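Side-chain contacts in glycoside hydrolase (Streptococcus pneumoniae serotype 4, PDB 6ORH), which probably removes alpha-linked fucose from host-derived carbohydrate antigens, acting as a family 29 alpha-L-fucosidase: residues Y313-A316 / T317-E321; G410-G414 / Y415-L419. The protein carries 2 engineered substitutions. One frame throughout, in Å; residues are numbered along the deposited sequence.

Contact 1 (Y313-A316 / T317-E321); sequences YEFA and TYRNE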
# COMPACT_ATOMS: atom_id res chain seq x y z
N TYR A 313 3.24 -7.83 25.05
CA TYR A 313 4.65 -7.93 25.40
C TYR A 313 5.46 -8.37 24.17
O TYR A 313 6.54 -7.84 23.96
CB TYR A 313 4.85 -8.88 26.59
CG TYR A 313 4.50 -8.26 27.92
CD1 TYR A 313 5.39 -7.42 28.58
CD2 TYR A 313 3.25 -8.46 28.48
CE1 TYR A 313 5.06 -6.83 29.79
CE2 TYR A 313 2.89 -7.87 29.68
CZ TYR A 313 3.79 -7.04 30.32
OH TYR A 313 3.42 -6.44 31.50
N GLU A 314 4.89 -9.26 23.37
CA GLU A 314 5.61 -9.76 22.19
C GLU A 314 5.80 -8.59 21.22
O GLU A 314 6.86 -8.46 20.61
CB GLU A 314 4.80 -10.83 21.47
CG GLU A 314 4.84 -12.17 22.20
CD GLU A 314 3.96 -13.26 21.62
OE1 GLU A 314 3.29 -13.01 20.60
OE2 GLU A 314 3.93 -14.37 22.21
N PHE A 315 4.79 -7.72 21.12
CA PHE A 315 4.86 -6.59 20.20
C PHE A 315 5.91 -5.59 20.68
O PHE A 315 6.70 -5.04 19.91
CB PHE A 315 3.44 -6.03 20.03
CG PHE A 315 3.22 -4.84 19.11
CD1 PHE A 315 3.97 -4.67 17.95
CD2 PHE A 315 2.15 -3.99 19.34
CE1 PHE A 315 3.74 -3.59 17.10
CE2 PHE A 315 1.89 -2.93 18.47
CZ PHE A 315 2.68 -2.73 17.36
N ALA A 316 5.93 -5.34 22.01
CA ALA A 316 6.91 -4.44 22.58
C ALA A 316 8.32 -4.98 22.35
O ALA A 316 9.23 -4.21 22.04
CB ALA A 316 6.61 -4.21 24.06
N THR A 317 8.51 -6.29 22.52
CA THR A 317 9.83 -6.88 22.33
C THR A 317 10.27 -6.66 20.88
O THR A 317 11.41 -6.23 20.64
CB THR A 317 9.80 -8.37 22.72
OG1 THR A 317 9.60 -8.41 24.13
CG2 THR A 317 11.09 -9.09 22.37
N TYR A 318 9.36 -6.92 19.94
CA TYR A 318 9.62 -6.73 18.51
C TYR A 318 10.17 -5.32 18.27
O TYR A 318 11.18 -5.15 17.59
CB TYR A 318 8.37 -6.99 17.67
CG TYR A 318 8.60 -6.74 16.20
CD1 TYR A 318 8.48 -5.47 15.67
CD2 TYR A 318 9.00 -7.78 15.37
CE1 TYR A 318 8.75 -5.23 14.34
CE2 TYR A 318 9.25 -7.56 14.03
CZ TYR A 318 9.12 -6.28 13.51
OH TYR A 318 9.41 -6.04 12.20
N ARG A 319 9.46 -4.30 18.77
CA ARG A 319 9.86 -2.93 18.51
C ARG A 319 11.20 -2.63 19.17
O ARG A 319 12.06 -1.96 18.61
CB ARG A 319 8.82 -1.91 18.99
CG ARG A 319 7.45 -2.07 18.37
CD ARG A 319 6.53 -0.90 18.72
NE ARG A 319 6.48 -0.69 20.16
CZ ARG A 319 5.64 -1.28 21.00
NH1 ARG A 319 4.69 -2.10 20.55
NH2 ARG A 319 5.77 -1.02 22.30
N ASN A 320 11.38 -3.15 20.40
CA ASN A 320 12.59 -2.83 21.13
C ASN A 320 13.79 -3.41 20.35
O ASN A 320 14.82 -2.76 20.25
CB ASN A 320 12.49 -3.34 22.56
CG ASN A 320 11.45 -2.57 23.38
OD1 ASN A 320 10.86 -1.58 22.94
ND2 ASN A 320 11.19 -3.05 24.58
N GLU A 321 13.60 -4.60 19.78
CA GLU A 321 14.66 -5.25 19.01
C GLU A 321 14.90 -4.51 17.69
O GLU A 321 16.06 -4.32 17.30
CB GLU A 321 14.35 -6.73 18.80
CG GLU A 321 14.36 -7.54 20.09
CD GLU A 321 15.68 -7.63 20.84
OE1 GLU A 321 16.75 -7.36 20.24
OE2 GLU A 321 15.64 -7.97 22.04
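Phe315 and Arg319 form an i/i+4 cation-pi pair on helix 306-322, a helix of the outer layer of the TIM-barrel part, which follows strand 292-295. The evidence is that Arg319 CZ sits 4.6 Å from the centroid of the Phe315 ring and only 5° off its normal. The guanidinium does not lie flat on the ring: the two planes are 89° apart, so it stands upright, with Arg319 NH1 3.3 Å above the plane of the Phe315 ring and over its centre. With Phe315 CG anti to its backbone N (chi1 -180°), the ring is sent outward from the helix, and the arginine, bent at chi3, runs back toward the N-terminal end to meet its face. One face of the guanidinium rests on Ala316, whose CA approaches Arg319 CZ to 3.8 Å and whose CB lies 3.7 Å from Arg319 NH2. The same arginine uses NH2 to reach the backbone O of Thr66, while Phe315 packs on Leu275 and Arg319 on Tyr282, both of helix 275-284. Beneath these groups run ordinary helical bonds, Arg319 N to Phe315 O at 3.1 Å and Asn320 N to Ala316 O at 2.9 Å. The guanidinium is therefore held by an aromatic face, an alanine and a carbonyl, among others, and its buried charge is probably eased by the ring's pi cloud as well as by the Thr66 oxygen.

Contact 2 (G410-G414 / Y415-L419); sequences GHTVG and YKRLL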
# COMPACT_ATOMS: atom_id res chain seq x y z
N GLY A 410 8.59 6.06 -1.98
CA GLY A 410 7.41 6.52 -1.27
C GLY A 410 6.97 7.90 -1.73
O GLY A 410 7.58 8.53 -2.62
N HIS A 411 5.88 8.36 -1.13
CA HIS A 411 5.42 9.72 -1.33
C HIS A 411 5.93 10.61 -0.20
O HIS A 411 6.96 11.30 -0.35
CB HIS A 411 3.88 9.75 -1.41
CG HIS A 411 3.31 9.06 -2.60
ND1 HIS A 411 2.75 9.76 -3.66
CD2 HIS A 411 3.17 7.75 -2.89
CE1 HIS A 411 2.30 8.89 -4.55
NE2 HIS A 411 2.55 7.66 -4.11
N THR A 412 5.20 10.63 0.93
CA THR A 412 5.49 11.52 2.04
C THR A 412 6.51 10.91 3.01
O THR A 412 6.78 9.70 3.01
CB THR A 412 4.19 11.86 2.81
OG1 THR A 412 3.49 10.61 3.01
CG2 THR A 412 3.30 12.80 2.02
N VAL A 413 7.06 11.80 3.83
CA VAL A 413 7.89 11.41 4.96
C VAL A 413 7.10 11.73 6.23
O VAL A 413 6.72 10.81 6.96
CB VAL A 413 9.26 12.12 4.88
CG1 VAL A 413 10.06 11.90 6.16
CG2 VAL A 413 10.09 11.60 3.69
N GLY A 414 6.86 13.01 6.51
CA GLY A 414 6.11 13.40 7.69
C GLY A 414 6.98 13.37 8.96
O GLY A 414 8.21 13.50 8.89
N TYR A 415 6.34 13.14 10.11
CA TYR A 415 7.07 13.12 11.37
C TYR A 415 8.12 12.01 11.36
O TYR A 415 9.24 12.16 11.89
CB TYR A 415 6.09 12.85 12.52
CG TYR A 415 6.75 13.06 13.86
CD1 TYR A 415 6.82 14.33 14.41
CD2 TYR A 415 7.30 11.99 14.54
CE1 TYR A 415 7.46 14.54 15.62
CE2 TYR A 415 7.94 12.18 15.75
CZ TYR A 415 8.03 13.46 16.27
OH TYR A 415 8.59 13.71 17.49
N LYS A 416 7.73 10.87 10.81
CA LYS A 416 8.60 9.70 10.79
C LYS A 416 8.07 8.74 9.74
O LYS A 416 6.89 8.40 9.74
CB LYS A 416 8.54 9.02 12.15
CG LYS A 416 9.17 7.63 12.23
CD LYS A 416 9.23 7.18 13.70
CE LYS A 416 9.62 5.73 13.88
NZ LYS A 416 9.72 5.40 15.33
N ARG A 417 8.96 8.27 8.85
CA ARG A 417 8.59 7.32 7.83
C ARG A 417 9.56 6.14 7.95
O ARG A 417 10.78 6.34 7.93
CB ARG A 417 8.76 7.96 6.43
CG ARG A 417 8.45 7.06 5.25
CD ARG A 417 6.96 6.72 5.19
NE ARG A 417 6.63 5.64 4.26
CZ ARG A 417 6.12 5.80 3.05
NH1 ARG A 417 6.00 7.01 2.49
NH2 ARG A 417 5.79 4.72 2.37
N LEU A 418 8.99 4.95 8.10
CA LEU A 418 9.77 3.72 8.01
C LEU A 418 9.48 3.17 6.62
O LEU A 418 8.35 3.22 6.13
CB LEU A 418 9.34 2.73 9.10
CG LEU A 418 9.56 3.25 10.52
CD1 LEU A 418 8.94 2.28 11.54
CD2 LEU A 418 11.04 3.44 10.81
N LEU A 419 10.55 2.82 5.91
CA LEU A 419 10.33 2.14 4.65
C LEU A 419 11.12 0.83 4.60
O LEU A 419 12.34 0.86 4.75
CB LEU A 419 10.78 3.11 3.55
CG LEU A 419 10.62 2.57 2.14
CD1 LEU A 419 9.13 2.49 1.76
CD2 LEU A 419 11.36 3.51 1.19
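Arg417 reaches back along the turn to the backbone of Thr412, and its NH1 donates to Thr412 O at 2.8 Å with an N-H...O angle of 150°. The acceptor lies only 7° out of the guanidinium plane and the donor lies in the carbonyl plane, so the bond uses an N-H at the edge of the flat group. A bend at chi2 (68°), between chi1 and chi3 that are both near anti, brings NH1 to the Thr412 carbonyl. The same NH1 makes a salt bridge with Asp221 OD1, and Asp221 OD2 accepts a hydrogen bond from the backbone N-H of His411, so one carboxylate serves both limbs of the turn. This turn joins strands 403-410 and 417-426, which belong to the two different antiparallel sheets of the galactose-binding-like beta-sandwich, and its backbone passes through Gly414 at positive phi. Van der Waals contact is looser: Arg417 CB sits 3.5 Å from Val413 O, and Arg417 CD 3.7 Å from Thr412 O. The non-polar pair is Arg417 CB with Val413 CG1 at 4.2 Å, the two side chains crossing at a slant. Other side chains meet more distant parts of the structure: Lys416 NZ pairs with Glu22 and bonds to Tyr323 OH, and Tyr415 packs on Leu16 and Leu19 of helix 13-21. His411 NE2 hydrogen-bonds to His243 of the second subunit.

Both contacts are local, with centres about 22 Å apart and nearest atoms about 8 Å apart. They belong to different folds, contact 1 to a barrel helix and contact 2 to a sandwich turn, yet both lie near the boundary of the two: Tyr318 touches the C-terminal Thr450 and Pro451, Lys416 and Arg417 pair with Glu22 and Asp221 in the barrel part, and Leu418 touches Tyr323, just after helix 306-322. Contact 1 is partly buried, with Thr317 and Asn320 exposed; contact 2 is mostly buried, and the second subunit reaches it. Arg417 finds a polar partner inside its own contact, plus a carboxylate, whereas Arg319 meets a ring there and takes its carbonyl from elsewhere.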